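Local structure of naphthalene dioxygenase large subunit (2B1X) at residues K174-I179 with H249-I254; D208-D213 with T322-H327; M309-L314 with K351-K356; A316-L321 with Y355-R360. The protein is the large subunit of a Rieske-type non-haem iron oxygenase, carrying a [2Fe-2S] cluster in one domain and a mononuclear iron(III) ion in its catalytic domain. One frame throughout, in Å; residues are numbered along the deposited sequence.

Overall arrangement
All four contacts lie in the catalytic domain and gather round its large antiparallel sheet. From the N terminus, helix 174-181 comes first; contact 1 closes when strand 250-254 reaches it. Contact 2 opens inside that loop, at residues 208-213, and closes on strand 318-330, so contacts 1 and 2 cross; they touch, Gly250 O lying 3.5 Å from Val211 CG2. Contacts 3 and 4 open at 309-314 and 316-321 and both end on helix 348-361, with centres about 4 Å apart, and each crosses contact 2. Contacts 2 and 4 share strand 318-330. Contacts 1, 2 and 4 tie three helices to the sheet; contact 3 ties a loop between two of its strands to the last of them.

Contact 1 of 4, residues K174-I179 with H249-I254; sequences KFYLDI and HGLGII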
loop_
_atom_site.group_PDB
_atom_site.type_symbol
_atom_site.label_atom_id
_atom_site.label_comp_id
_atom_site.label_asym_id
_atom_site.label_seq_id
_atom_site.Cartn_x
_atom_site.Cartn_y
_atom_site.Cartn_z
ATOM N N LYS A 174 -23.059 16.994 30.729
ATOM C CA LYS A 174 -23.318 15.958 31.736
ATOM C C LYS A 174 -24.810 15.679 31.954
ATOM O O LYS A 174 -25.207 14.521 32.118
ATOM C CB LYS A 174 -22.606 16.272 33.062
ATOM C CG LYS A 174 -21.061 16.259 32.905
ATOM C CD LYS A 174 -20.315 16.177 34.250
ATOM C CE LYS A 174 -20.581 17.383 35.164
ATOM N NZ LYS A 174 -20.331 18.668 34.426
ATOM N N PHE A 175 -25.627 16.734 31.945
ATOM C CA PHE A 175 -27.092 16.642 32.069
ATOM C C PHE A 175 -27.717 15.658 31.065
ATOM O O PHE A 175 -28.612 14.892 31.407
ATOM C CB PHE A 175 -27.698 18.039 31.884
ATOM C CG PHE A 175 -29.212 18.083 31.948
ATOM C CD1 PHE A 175 -29.982 17.828 30.817
ATOM C CD2 PHE A 175 -29.862 18.426 33.128
ATOM C CE1 PHE A 175 -31.370 17.881 30.884
ATOM C CE2 PHE A 175 -31.242 18.493 33.194
ATOM C CZ PHE A 175 -32.002 18.213 32.075
ATOM N N TYR A 176 -27.202 15.669 29.844
ATOM C CA TYR A 176 -27.710 14.848 28.746
ATOM C C TYR A 176 -27.059 13.477 28.723
ATOM O O TYR A 176 -27.721 12.496 28.441
ATOM C CB TYR A 176 -27.501 15.579 27.408
ATOM C CG TYR A 176 -28.228 16.897 27.395
ATOM C CD1 TYR A 176 -27.546 18.101 27.619
ATOM C CD2 TYR A 176 -29.616 16.947 27.210
ATOM C CE1 TYR A 176 -28.233 19.337 27.641
ATOM C CE2 TYR A 176 -30.297 18.156 27.231
ATOM C CZ TYR A 176 -29.613 19.354 27.437
ATOM O OH TYR A 176 -30.326 20.564 27.484
ATOM N N LEU A 177 -25.768 13.409 29.002
ATOM C CA LEU A 177 -25.093 12.108 29.118
ATOM C C LEU A 177 -25.789 11.219 30.159
ATOM O O LEU A 177 -25.957 10.017 29.952
ATOM C CB LEU A 177 -23.629 12.283 29.486
ATOM C CG LEU A 177 -22.719 12.905 28.400
ATOM C CD1 LEU A 177 -21.312 13.092 29.003
ATOM C CD2 LEU A 177 -22.647 12.069 27.102
ATOM N N ASP A 178 -26.209 11.812 31.266
ATOM C CA ASP A 178 -26.949 11.060 32.300
ATOM C C ASP A 178 -28.159 10.322 31.731
ATOM O O ASP A 178 -28.458 9.191 32.112
ATOM C CB ASP A 178 -27.475 12.003 33.390
ATOM C CG ASP A 178 -26.377 12.572 34.259
ATOM O OD1 ASP A 178 -25.198 12.120 34.141
ATOM O OD2 ASP A 178 -26.627 13.493 35.086
ATOM N N ILE A 179 -28.878 10.999 30.843
ATOM C CA ILE A 179 -30.090 10.464 30.239
ATOM C C ILE A 179 -29.817 9.170 29.463
ATOM O O ILE A 179 -30.667 8.304 29.386
ATOM C CB ILE A 179 -30.723 11.535 29.345
ATOM C CG1 ILE A 179 -31.408 12.610 30.209
ATOM C CG2 ILE A 179 -31.760 10.920 28.364
ATOM C CD1 ILE A 179 -31.915 13.819 29.425
ATOM N N HIS A 249 -19.263 20.482 22.231
ATOM C CA HIS A 249 -20.201 19.352 22.361
ATOM C C HIS A 249 -21.599 19.722 21.887
ATOM O O HIS A 249 -22.055 20.860 22.078
ATOM C CB HIS A 249 -20.326 18.845 23.792
ATOM C CG HIS A 249 -19.037 18.619 24.511
ATOM N ND1 HIS A 249 -18.040 17.805 24.024
ATOM C CD2 HIS A 249 -18.606 19.059 25.719
ATOM C CE1 HIS A 249 -17.047 17.758 24.894
ATOM N NE2 HIS A 249 -17.357 18.520 25.925
ATOM N N GLY A 250 -22.307 18.754 21.290
ATOM C CA GLY A 250 -23.700 18.993 20.961
ATOM C C GLY A 250 -24.434 17.693 20.708
ATOM O O GLY A 250 -23.802 16.647 20.476
ATOM N N LEU A 251 -25.754 17.792 20.657
ATOM C CA LEU A 251 -26.646 16.654 20.427
ATOM C C LEU A 251 -27.990 17.106 19.875
ATOM O O LEU A 251 -28.336 18.285 19.936
ATOM C CB LEU A 251 -26.923 15.908 21.727
ATOM C CG LEU A 251 -27.735 16.560 22.842
ATOM C CD1 LEU A 251 -28.405 15.473 23.707
ATOM C CD2 LEU A 251 -26.887 17.498 23.712
ATOM N N GLY A 252 -28.751 16.150 19.358
ATOM C CA GLY A 252 -30.150 16.393 19.010
ATOM C C GLY A 252 -31.022 15.321 19.611
ATOM O O GLY A 252 -30.576 14.200 19.779
ATOM N N ILE A 253 -32.262 15.693 19.946
ATOM C CA ILE A 253 -33.244 14.780 20.502
ATOM C C ILE A 253 -34.513 14.901 19.659
ATOM O O ILE A 253 -35.047 16.017 19.479
ATOM C CB ILE A 253 -33.541 15.153 21.989
ATOM C CG1 ILE A 253 -32.233 15.297 22.776
ATOM C CG2 ILE A 253 -34.525 14.116 22.630
ATOM C CD1 ILE A 253 -32.383 15.659 24.257
ATOM N N ILE A 254 -34.972 13.774 19.128
ATOM C CA ILE A 254 -36.155 13.753 18.274
ATOM C C ILE A 254 -37.232 12.818 18.855
ATOM O O ILE A 254 -36.923 11.723 19.314
ATOM C CB ILE A 254 -35.803 13.341 16.829
ATOM C CG1 ILE A 254 -34.812 14.322 16.205
ATOM C CG2 ILE A 254 -37.101 13.278 15.965
ATOM C CD1 ILE A 254 -34.288 13.908 14.789
#
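Tyr176 of helix 174-181 lies across Leu251 of strand 250-254, the two side chains crossing at about a right angle. Its CG stands anti to the carbonyl carbon and beside the backbone N (chi1 -60°), which swings the ring out from the helix over the strand. Leu251 meets it with both branches: CD1 packs on the root of the tyrosine, 3.8 Å from Tyr176 CB, while CD2 sits over one ring face in a CH-pi contact, 4.3 Å from the ring centroid and 25° off the normal. This forked grip follows from the leucine's first torsion (chi1 68°), which sets CG between its own backbone N and carbonyl carbon. On the opposite face Phe175 CD1 lies 3.5 Å above the Tyr176 ring centre, so the ring is sandwiched. Further along the strand, Ile253 adds a looser touch, its CD1 approaching Tyr176 CD2 obliquely at 4.2 Å. Beyond this buried, apolar contact Tyr176 OH is hydrogen-bonded to Pro411 O and to Trp408 NE1; sandwich and hydroxyl bonds together should hold the ring. This is helix-on-sheet packing: strand 250-254 runs between strands 240-244 and 293-298 of the catalytic-domain sheet, Ile243 of the former touching Tyr176, Leu251 and Ile253 alike, and helix 282-288 sends Ile287 against Phe175 and Ile253.

Contact 2 of 4, residues D208-D213 with T322-H327; sequences DNFVGD and TLRLWH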
loop_
_atom_site.group_PDB
_atom_site.type_symbol
_atom_site.label_atom_id
_atom_site.label_comp_id
_atom_site.label_asym_id
_atom_site.label_seq_id
_atom_site.Cartn_x
_atom_site.Cartn_y
_atom_site.Cartn_z
ATOM N N ASP A 208 -19.060 15.366 12.730
ATOM C CA ASP A 208 -19.971 16.390 12.155
ATOM C C ASP A 208 -21.392 15.834 11.960
ATOM O O ASP A 208 -22.408 16.495 12.257
ATOM C CB ASP A 208 -19.385 16.838 10.779
ATOM C CG ASP A 208 -20.285 17.802 9.999
ATOM O OD1 ASP A 208 -21.032 17.364 9.055
ATOM O OD2 ASP A 208 -20.302 19.033 10.236
ATOM N N ASN A 209 -21.462 14.605 11.461
ATOM C CA ASN A 209 -22.721 13.947 11.197
ATOM C C ASN A 209 -23.531 13.687 12.471
ATOM O O ASN A 209 -24.733 14.021 12.537
ATOM C CB ASN A 209 -22.468 12.662 10.394
ATOM C CG ASN A 209 -23.745 11.900 10.092
ATOM O OD1 ASN A 209 -24.295 11.289 10.971
ATOM N ND2 ASN A 209 -24.221 11.953 8.849
ATOM N N PHE A 210 -22.886 13.115 13.488
ATOM C CA PHE A 210 -23.588 12.769 14.712
ATOM C C PHE A 210 -23.813 13.972 15.619
ATOM O O PHE A 210 -24.732 13.921 16.381
ATOM C CB PHE A 210 -22.899 11.622 15.506
ATOM C CG PHE A 210 -23.332 10.248 15.089
ATOM C CD1 PHE A 210 -22.925 9.716 13.865
ATOM C CD2 PHE A 210 -24.202 9.500 15.891
ATOM C CE1 PHE A 210 -23.322 8.433 13.454
ATOM C CE2 PHE A 210 -24.651 8.204 15.481
ATOM C CZ PHE A 210 -24.213 7.677 14.247
ATOM N N VAL A 211 -22.973 15.024 15.564
ATOM C CA VAL A 211 -23.163 16.185 16.467
ATOM C C VAL A 211 -24.527 16.910 16.214
ATOM O O VAL A 211 -25.174 17.436 17.143
ATOM C CB VAL A 211 -21.896 17.174 16.520
ATOM C CG1 VAL A 211 -21.802 18.103 15.270
ATOM C CG2 VAL A 211 -21.861 18.013 17.847
ATOM N N GLY A 212 -25.007 16.878 14.974
ATOM C CA GLY A 212 -26.118 17.741 14.628
ATOM C C GLY A 212 -27.011 17.309 13.488
ATOM O O GLY A 212 -28.060 17.898 13.297
ATOM N N ASP A 213 -26.649 16.253 12.771
ATOM C CA ASP A 213 -27.256 16.043 11.439
ATOM C C ASP A 213 -28.347 14.972 11.376
ATOM O O ASP A 213 -28.047 13.771 11.306
ATOM C CB ASP A 213 -26.127 15.727 10.430
ATOM C CG ASP A 213 -26.564 15.911 8.969
ATOM O OD1 ASP A 213 -27.700 15.586 8.579
ATOM O OD2 ASP A 213 -25.801 16.373 8.134
ATOM N N THR A 322 -25.520 2.961 20.957
ATOM C CA THR A 322 -24.181 2.745 20.479
ATOM C C THR A 322 -23.318 3.975 20.769
ATOM O O THR A 322 -23.782 5.118 20.632
ATOM C CB THR A 322 -24.170 2.403 18.932
ATOM O OG1 THR A 322 -22.840 2.501 18.432
ATOM C CG2 THR A 322 -24.892 3.461 18.115
ATOM N N LEU A 323 -22.084 3.718 21.200
ATOM C CA LEU A 323 -21.035 4.730 21.297
ATOM C C LEU A 323 -20.013 4.368 20.235
ATOM O O LEU A 323 -19.753 3.196 20.004
ATOM C CB LEU A 323 -20.340 4.675 22.665
ATOM C CG LEU A 323 -21.059 4.966 23.989
ATOM C CD1 LEU A 323 -20.115 5.534 25.060
ATOM C CD2 LEU A 323 -22.395 5.764 23.891
ATOM N N ARG A 324 -19.409 5.349 19.593
ATOM C CA ARG A 324 -18.398 5.023 18.600
ATOM C C ARG A 324 -17.277 6.068 18.623
ATOM O O ARG A 324 -17.537 7.246 18.875
ATOM C CB ARG A 324 -19.037 4.929 17.193
ATOM C CG ARG A 324 -19.985 6.103 16.863
ATOM C CD ARG A 324 -21.483 5.806 17.138
ATOM N NE ARG A 324 -21.797 4.471 16.639
ATOM C CZ ARG A 324 -21.926 4.169 15.350
ATOM N NH1 ARG A 324 -21.860 5.142 14.422
ATOM N NH2 ARG A 324 -22.145 2.906 15.000
ATOM N N LEU A 325 -16.049 5.609 18.378
ATOM C CA LEU A 325 -14.895 6.439 18.110
ATOM C C LEU A 325 -14.633 6.601 16.625
ATOM O O LEU A 325 -14.646 5.629 15.836
ATOM C CB LEU A 325 -13.649 5.844 18.759
ATOM C CG LEU A 325 -13.598 5.994 20.298
ATOM C CD1 LEU A 325 -12.586 5.031 20.894
ATOM C CD2 LEU A 325 -13.289 7.477 20.684
ATOM N N TRP A 326 -14.377 7.838 16.229
ATOM C CA TRP A 326 -13.891 8.074 14.887
ATOM C C TRP A 326 -12.399 8.242 15.098
ATOM O O TRP A 326 -11.918 9.344 15.342
ATOM C CB TRP A 326 -14.543 9.318 14.255
ATOM C CG TRP A 326 -15.997 9.383 14.453
ATOM C CD1 TRP A 326 -16.704 10.266 15.271
ATOM C CD2 TRP A 326 -16.973 8.520 13.856
ATOM N NE1 TRP A 326 -18.046 9.992 15.183
ATOM C CE2 TRP A 326 -18.241 8.945 14.308
ATOM C CE3 TRP A 326 -16.902 7.436 12.948
ATOM C CZ2 TRP A 326 -19.430 8.317 13.922
ATOM C CZ3 TRP A 326 -18.111 6.817 12.549
ATOM C CH2 TRP A 326 -19.362 7.272 13.056
ATOM N N HIS A 327 -11.674 7.128 15.051
ATOM C CA HIS A 327 -10.250 7.184 15.386
ATOM C C HIS A 327 -9.369 7.725 14.237
ATOM O O HIS A 327 -9.350 7.154 13.163
ATOM C CB HIS A 327 -9.729 5.826 15.882
ATOM C CG HIS A 327 -8.337 5.910 16.380
ATOM N ND1 HIS A 327 -7.285 5.273 15.749
ATOM C CD2 HIS A 327 -7.800 6.632 17.390
ATOM C CE1 HIS A 327 -6.163 5.565 16.382
ATOM N NE2 HIS A 327 -6.446 6.408 17.361
#
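Phe210 of helix 204-212 reaches across to Arg324 and Trp326 on strand 318-330, where a helix packs on the antiparallel sheet of the catalytic domain, a member of the Bet v 1-like clan. Its side chain lies about 6 Å from the bound iron(III) ion, so the contact belongs to the surroundings of the metal site. The same helical segment meets the [2Fe-2S] cluster pocket of a neighbouring large subunit: Asp208 forms a salt bridge with its Arg91, and Asn209 and Asp213 are hydrogen-bonded to its Tyr110 and His111. The far end of the phenyl ring meets the arginine, Phe210 CZ standing 3.5 Å from Arg324 NH1. One flank of the ring meets the indole at its edge; Phe210 CD1 is 3.8 Å from Trp326 CZ2. The two aromatic planes are inclined at 48°, an oblique pairing. Arg324 NH1 also forms a salt bridge with Glu369, and Trp326 NE1 is hydrogen-bonded to Ser303 OG. Chi1 of Arg324 (47°) puts its CG over the rim of one indole face, 3.6 Å above the plane. Bends at chi2 and chi3 then turn Arg324 NE to Thr322 OG1, to which it donates at 2.9 Å, the acceptor tilted 18° out of the guanidinium plane.

Contact 3 of 4, residues M309-L314 with K351-K356; sequences MGKDHL and KDESYK
The connection of a beta hairpin, between the antiparallel neighbours 302-309 and 318-330 of the catalytic-domain sheet, is held here against helix 348-361, with Lys311 laid along the helix surface. The two backbones come close, Lys311 CA and Lys356 CA being 5.3 Å apart, and the root of the lysine sits near the helix main chain, with Lys311 CB 3.7 Å from Lys356 C. Farther out, Lys311 CD packs on Lys356 CB at 3.8 Å. The chain is extended through chi2 and chi3, which carries CE past Glu353, whose own bend at chi2 brings its carboxylate alongside: Glu353 OE1 is 3.3 Å from Lys311 CE. The bend at chi4 (140°) decides only where NZ ends. There Lys311 NZ faces the carboxylate without choosing an oxygen, 3.9 Å from both Glu353 OE1 and OE2, a long salt bridge that is probably weak at this partly exposed place. The loop is tied to the helix by its main chain as well, since Lys311 O accepts from Arg360 NH1. The small subunit borders the contact: its Asp68 is hydrogen-bonded to Tyr355 OH and packs on Lys356. An Asx turn shapes the loop beyond Lys311: Leu314 N donates to Asp312 OD2 at 2.8 Å, meeting the anti side of the carboxylate, 27° out of its plane.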
loop_
_atom_site.group_PDB
_atom_site.type_symbol
_atom_site.label_atom_id
_atom_site.label_comp_id
_atom_site.label_asym_id
_atom_site.label_seq_id
_atom_site.Cartn_x
_atom_site.Cartn_y
_atom_site.Cartn_z
ATOM N N MET A 309 -35.393 1.453 16.501
ATOM C CA MET A 309 -35.339 0.961 15.103
ATOM C C MET A 309 -35.626 -0.526 14.998
ATOM O O MET A 309 -35.312 -1.302 15.923
ATOM C CB MET A 309 -33.963 1.249 14.462
ATOM C CG MET A 309 -34.029 1.782 13.002
ATOM S SD MET A 309 -33.154 3.349 12.798
ATOM C CE MET A 309 -31.892 3.143 13.907
ATOM N N GLY A 310 -36.271 -0.913 13.890
ATOM C CA GLY A 310 -36.494 -2.315 13.546
ATOM C C GLY A 310 -35.210 -3.076 13.226
ATOM O O GLY A 310 -34.224 -2.487 12.740
ATOM N N LYS A 311 -35.203 -4.375 13.518
ATOM C CA LYS A 311 -34.064 -5.253 13.207
ATOM C C LYS A 311 -34.153 -5.808 11.777
ATOM O O LYS A 311 -33.263 -6.537 11.321
ATOM C CB LYS A 311 -33.966 -6.404 14.231
ATOM C CG LYS A 311 -35.033 -7.468 14.063
ATOM C CD LYS A 311 -34.870 -8.554 15.095
ATOM C CE LYS A 311 -36.141 -9.342 15.257
ATOM N NZ LYS A 311 -35.854 -10.777 15.420
ATOM N N ASP A 312 -35.241 -5.452 11.093
ATOM C CA ASP A 312 -35.512 -5.835 9.696
ATOM C C ASP A 312 -36.815 -5.145 9.254
ATOM O O ASP A 312 -37.458 -4.457 10.060
ATOM C CB ASP A 312 -35.527 -7.363 9.523
ATOM C CG ASP A 312 -36.693 -8.031 10.273
ATOM O OD1 ASP A 312 -36.503 -9.129 10.827
ATOM O OD2 ASP A 312 -37.801 -7.510 10.385
ATOM N N HIS A 313 -37.223 -5.326 8.000
ATOM C CA HIS A 313 -38.364 -4.591 7.464
ATOM C C HIS A 313 -39.719 -5.101 7.990
ATOM O O HIS A 313 -40.763 -4.511 7.713
ATOM C CB HIS A 313 -38.346 -4.646 5.935
ATOM C CG HIS A 313 -38.404 -6.039 5.386
ATOM N ND1 HIS A 313 -37.455 -6.990 5.679
ATOM C CD2 HIS A 313 -39.307 -6.647 4.579
ATOM C CE1 HIS A 313 -37.767 -8.126 5.079
ATOM N NE2 HIS A 313 -38.877 -7.941 4.386
ATOM N N LEU A 314 -39.700 -6.179 8.770
ATOM C CA LEU A 314 -40.937 -6.791 9.206
ATOM C C LEU A 314 -41.179 -6.644 10.704
ATOM O O LEU A 314 -42.162 -7.153 11.228
ATOM C CB LEU A 314 -40.942 -8.279 8.805
ATOM C CG LEU A 314 -40.839 -8.648 7.310
ATOM C CD1 LEU A 314 -40.659 -10.142 7.181
ATOM C CD2 LEU A 314 -42.076 -8.165 6.492
ATOM N N LYS A 351 -32.087 -7.609 25.519
ATOM C CA LYS A 351 -30.670 -7.497 25.111
ATOM C C LYS A 351 -30.454 -8.016 23.684
ATOM O O LYS A 351 -29.840 -7.343 22.851
ATOM C CB LYS A 351 -29.757 -8.243 26.092
ATOM C CG LYS A 351 -29.656 -7.592 27.477
ATOM C CD LYS A 351 -28.554 -8.256 28.336
ATOM C CE LYS A 351 -28.652 -7.871 29.812
ATOM N NZ LYS A 351 -27.519 -8.393 30.615
ATOM N N ASP A 352 -31.004 -9.191 23.396
ATOM C CA ASP A 352 -30.938 -9.775 22.061
ATOM C C ASP A 352 -31.658 -8.926 21.001
ATOM O O ASP A 352 -31.121 -8.664 19.919
ATOM C CB ASP A 352 -31.528 -11.187 22.056
ATOM C CG ASP A 352 -31.227 -11.925 20.757
ATOM O OD1 ASP A 352 -30.031 -12.011 20.380
ATOM O OD2 ASP A 352 -32.100 -12.411 20.022
ATOM N N GLU A 353 -32.872 -8.505 21.311
ATOM C CA GLU A 353 -33.634 -7.640 20.402
ATOM C C GLU A 353 -32.940 -6.327 20.120
ATOM O O GLU A 353 -32.932 -5.856 18.984
ATOM C CB GLU A 353 -35.044 -7.357 20.947
ATOM C CG GLU A 353 -36.030 -8.504 20.804
ATOM C CD GLU A 353 -36.104 -9.084 19.395
ATOM O OE1 GLU A 353 -36.096 -8.308 18.409
ATOM O OE2 GLU A 353 -36.172 -10.326 19.266
ATOM N N SER A 354 -32.372 -5.723 21.155
ATOM C CA SER A 354 -31.728 -4.417 21.014
ATOM C C SER A 354 -30.428 -4.534 20.178
ATOM O O SER A 354 -30.114 -3.676 19.364
ATOM C CB SER A 354 -31.435 -3.845 22.414
ATOM O OG SER A 354 -30.694 -2.647 22.349
ATOM N N TYR A 355 -29.705 -5.623 20.406
ATOM C CA TYR A 355 -28.523 -6.013 19.647
ATOM C C TYR A 355 -28.812 -6.182 18.164
ATOM O O TYR A 355 -28.057 -5.667 17.326
ATOM C CB TYR A 355 -27.978 -7.328 20.233
ATOM C CG TYR A 355 -27.082 -8.157 19.322
ATOM C CD1 TYR A 355 -25.897 -7.632 18.789
ATOM C CD2 TYR A 355 -27.403 -9.472 19.030
ATOM C CE1 TYR A 355 -25.068 -8.426 17.966
ATOM C CE2 TYR A 355 -26.589 -10.272 18.232
ATOM C CZ TYR A 355 -25.414 -9.724 17.698
ATOM O OH TYR A 355 -24.601 -10.505 16.916
ATOM N N LYS A 356 -29.875 -6.904 17.821
ATOM C CA LYS A 356 -30.252 -7.068 16.416
ATOM C C LYS A 356 -30.714 -5.724 15.777
ATOM O O LYS A 356 -30.396 -5.431 14.619
ATOM C CB LYS A 356 -31.294 -8.172 16.230
ATOM C CG LYS A 356 -30.890 -9.588 16.753
ATOM C CD LYS A 356 -29.627 -10.122 16.037
ATOM C CE LYS A 356 -29.313 -11.588 16.345
ATOM N NZ LYS A 356 -30.465 -12.554 16.029
#

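Contact 4 of 4, residues A316-L321 with Y355-R360; sequences APTAFL and YKSYLR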
loop_
_atom_site.group_PDB
_atom_site.type_symbol
_atom_site.label_atom_id
_atom_site.label_comp_id
_atom_site.label_asym_id
_atom_site.label_seq_id
_atom_site.Cartn_x
_atom_site.Cartn_y
_atom_site.Cartn_z
ATOM N N ALA A 316 -41.264 -4.722 14.670
ATOM C CA ALA A 316 -41.455 -3.544 15.513
ATOM C C ALA A 316 -40.113 -3.090 16.056
ATOM O O ALA A 316 -39.240 -3.921 16.380
ATOM C CB ALA A 316 -42.394 -3.868 16.671
ATOM N N PRO A 317 -39.943 -1.779 16.183
ATOM C CA PRO A 317 -38.649 -1.230 16.587
ATOM C C PRO A 317 -38.311 -1.507 18.055
ATOM O O PRO A 317 -39.181 -1.636 18.905
ATOM C CB PRO A 317 -38.808 0.270 16.338
ATOM C CG PRO A 317 -40.257 0.533 16.415
ATOM C CD PRO A 317 -40.958 -0.728 15.943
ATOM N N THR A 318 -37.023 -1.623 18.335
ATOM C CA THR A 318 -36.542 -1.580 19.702
ATOM C C THR A 318 -35.344 -0.621 19.839
ATOM O O THR A 318 -34.663 -0.314 18.852
ATOM C CB THR A 318 -36.439 -3.027 20.390
ATOM O OG1 THR A 318 -35.216 -3.229 21.092
ATOM C CG2 THR A 318 -36.585 -4.189 19.413
ATOM N N ALA A 319 -35.208 -0.056 21.030
ATOM C CA ALA A 319 -34.185 0.909 21.346
ATOM C C ALA A 319 -32.811 0.257 21.445
ATOM O O ALA A 319 -32.651 -0.861 21.944
ATOM C CB ALA A 319 -34.525 1.620 22.664
ATOM N N PHE A 320 -31.802 0.961 20.952
ATOM C CA PHE A 320 -30.429 0.496 21.166
ATOM C C PHE A 320 -29.555 1.702 21.409
ATOM O O PHE A 320 -29.893 2.810 20.977
ATOM C CB PHE A 320 -29.939 -0.333 19.984
ATOM C CG PHE A 320 -29.818 0.448 18.681
ATOM C CD1 PHE A 320 -28.649 1.177 18.378
ATOM C CD2 PHE A 320 -30.831 0.396 17.738
ATOM C CE1 PHE A 320 -28.525 1.850 17.170
ATOM C CE2 PHE A 320 -30.725 1.085 16.529
ATOM C CZ PHE A 320 -29.558 1.812 16.243
ATOM N N LEU A 321 -28.456 1.481 22.122
ATOM C CA LEU A 321 -27.449 2.495 22.359
ATOM C C LEU A 321 -26.130 2.065 21.726
ATOM O O LEU A 321 -25.671 0.935 21.942
ATOM C CB LEU A 321 -27.260 2.723 23.877
ATOM C CG LEU A 321 -26.106 3.675 24.252
ATOM C CD1 LEU A 321 -26.395 5.101 23.724
ATOM C CD2 LEU A 321 -25.855 3.670 25.773
ATOM N N TYR A 355 -29.705 -5.623 20.406
ATOM C CA TYR A 355 -28.523 -6.013 19.647
ATOM C C TYR A 355 -28.812 -6.182 18.164
ATOM O O TYR A 355 -28.057 -5.667 17.326
ATOM C CB TYR A 355 -27.978 -7.328 20.233
ATOM C CG TYR A 355 -27.082 -8.157 19.322
ATOM C CD1 TYR A 355 -25.897 -7.632 18.789
ATOM C CD2 TYR A 355 -27.403 -9.472 19.030
ATOM C CE1 TYR A 355 -25.068 -8.426 17.966
ATOM C CE2 TYR A 355 -26.589 -10.272 18.232
ATOM C CZ TYR A 355 -25.414 -9.724 17.698
ATOM O OH TYR A 355 -24.601 -10.505 16.916
ATOM N N LYS A 356 -29.875 -6.904 17.821
ATOM C CA LYS A 356 -30.252 -7.068 16.416
ATOM C C LYS A 356 -30.714 -5.724 15.777
ATOM O O LYS A 356 -30.396 -5.431 14.619
ATOM C CB LYS A 356 -31.294 -8.172 16.230
ATOM C CG LYS A 356 -30.890 -9.588 16.753
ATOM C CD LYS A 356 -29.627 -10.122 16.037
ATOM C CE LYS A 356 -29.313 -11.588 16.345
ATOM N NZ LYS A 356 -30.465 -12.554 16.029
ATOM N N SER A 357 -31.433 -4.905 16.530
ATOM C CA SER A 357 -31.836 -3.596 16.016
ATOM C C SER A 357 -30.626 -2.719 15.680
ATOM O O SER A 357 -30.588 -2.093 14.611
ATOM C CB SER A 357 -32.757 -2.904 17.002
ATOM O OG SER A 357 -34.013 -3.519 16.902
ATOM N N TYR A 358 -29.655 -2.676 16.589
ATOM C CA TYR A 358 -28.373 -2.017 16.328
ATOM C C TYR A 358 -27.636 -2.617 15.113
ATOM O O TYR A 358 -27.100 -1.878 14.261
ATOM C CB TYR A 358 -27.464 -2.177 17.560
ATOM C CG TYR A 358 -25.969 -2.015 17.258
ATOM C CD1 TYR A 358 -25.424 -0.743 17.008
ATOM C CD2 TYR A 358 -25.112 -3.119 17.220
ATOM C CE1 TYR A 358 -24.085 -0.574 16.717
ATOM C CE2 TYR A 358 -23.709 -2.945 16.917
ATOM C CZ TYR A 358 -23.228 -1.669 16.687
ATOM O OH TYR A 358 -21.880 -1.486 16.424
ATOM N N LEU A 359 -27.579 -3.956 15.059
ATOM C CA LEU A 359 -26.633 -4.638 14.160
ATOM C C LEU A 359 -27.020 -4.479 12.682
ATOM O O LEU A 359 -26.123 -4.319 11.820
ATOM C CB LEU A 359 -26.503 -6.115 14.534
ATOM C CG LEU A 359 -25.407 -6.947 13.876
ATOM C CD1 LEU A 359 -24.018 -6.491 14.279
ATOM C CD2 LEU A 359 -25.614 -8.406 14.163
ATOM N N ARG A 360 -28.325 -4.481 12.394
ATOM C CA ARG A 360 -28.813 -4.451 11.006
ATOM C C ARG A 360 -28.925 -3.036 10.471
ATOM O O ARG A 360 -29.082 -2.856 9.246
ATOM C CB ARG A 360 -30.147 -5.205 10.846
ATOM C CG ARG A 360 -29.965 -6.726 10.733
ATOM C CD ARG A 360 -29.713 -7.374 12.095
ATOM N NE ARG A 360 -29.790 -8.837 12.129
ATOM C CZ ARG A 360 -30.912 -9.539 12.295
ATOM N NH1 ARG A 360 -32.094 -8.926 12.413
ATOM N NH2 ARG A 360 -30.833 -10.863 12.341
#
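With CG set between its backbone N and carbonyl carbon (chi1 65°), Phe320 raises its ring from strand 318-330 against helix 348-361, while Tyr358 turns its CG to the side opposite its own N (chi1 158°) and carries its ring past the phenylalanine. This is helix-on-sheet packing in the catalytic domain; the local strand and helix axes approach to 7.3 Å and cross steeply. The helix backbone lies over the aromatic face: Tyr358 CA stands 3.6 Å from the Phe320 ring centroid and nearly on the normal, a CH-pi contact over the centre. Tyr358 N lies over the same ring, 3.5 Å from Phe320 CD2. The tyrosine ring then presents its edge toward the phenylalanine face in an offset edge-to-face pair, with planes at 65°, and its hydroxyl is hydrogen-bonded to Ser338 OG on strand 333-343. Ser357 lies between Phe320 and Thr318, its OG bonded to Met309 O on the neighbouring strand. Arg360 NH2 is hydrogen-bonded to Asp68 O of the small subunit, which places this helix at the subunit interface. Two residues before Phe320, Thr318 CG2 rests 3.7 Å from Ser357 OG.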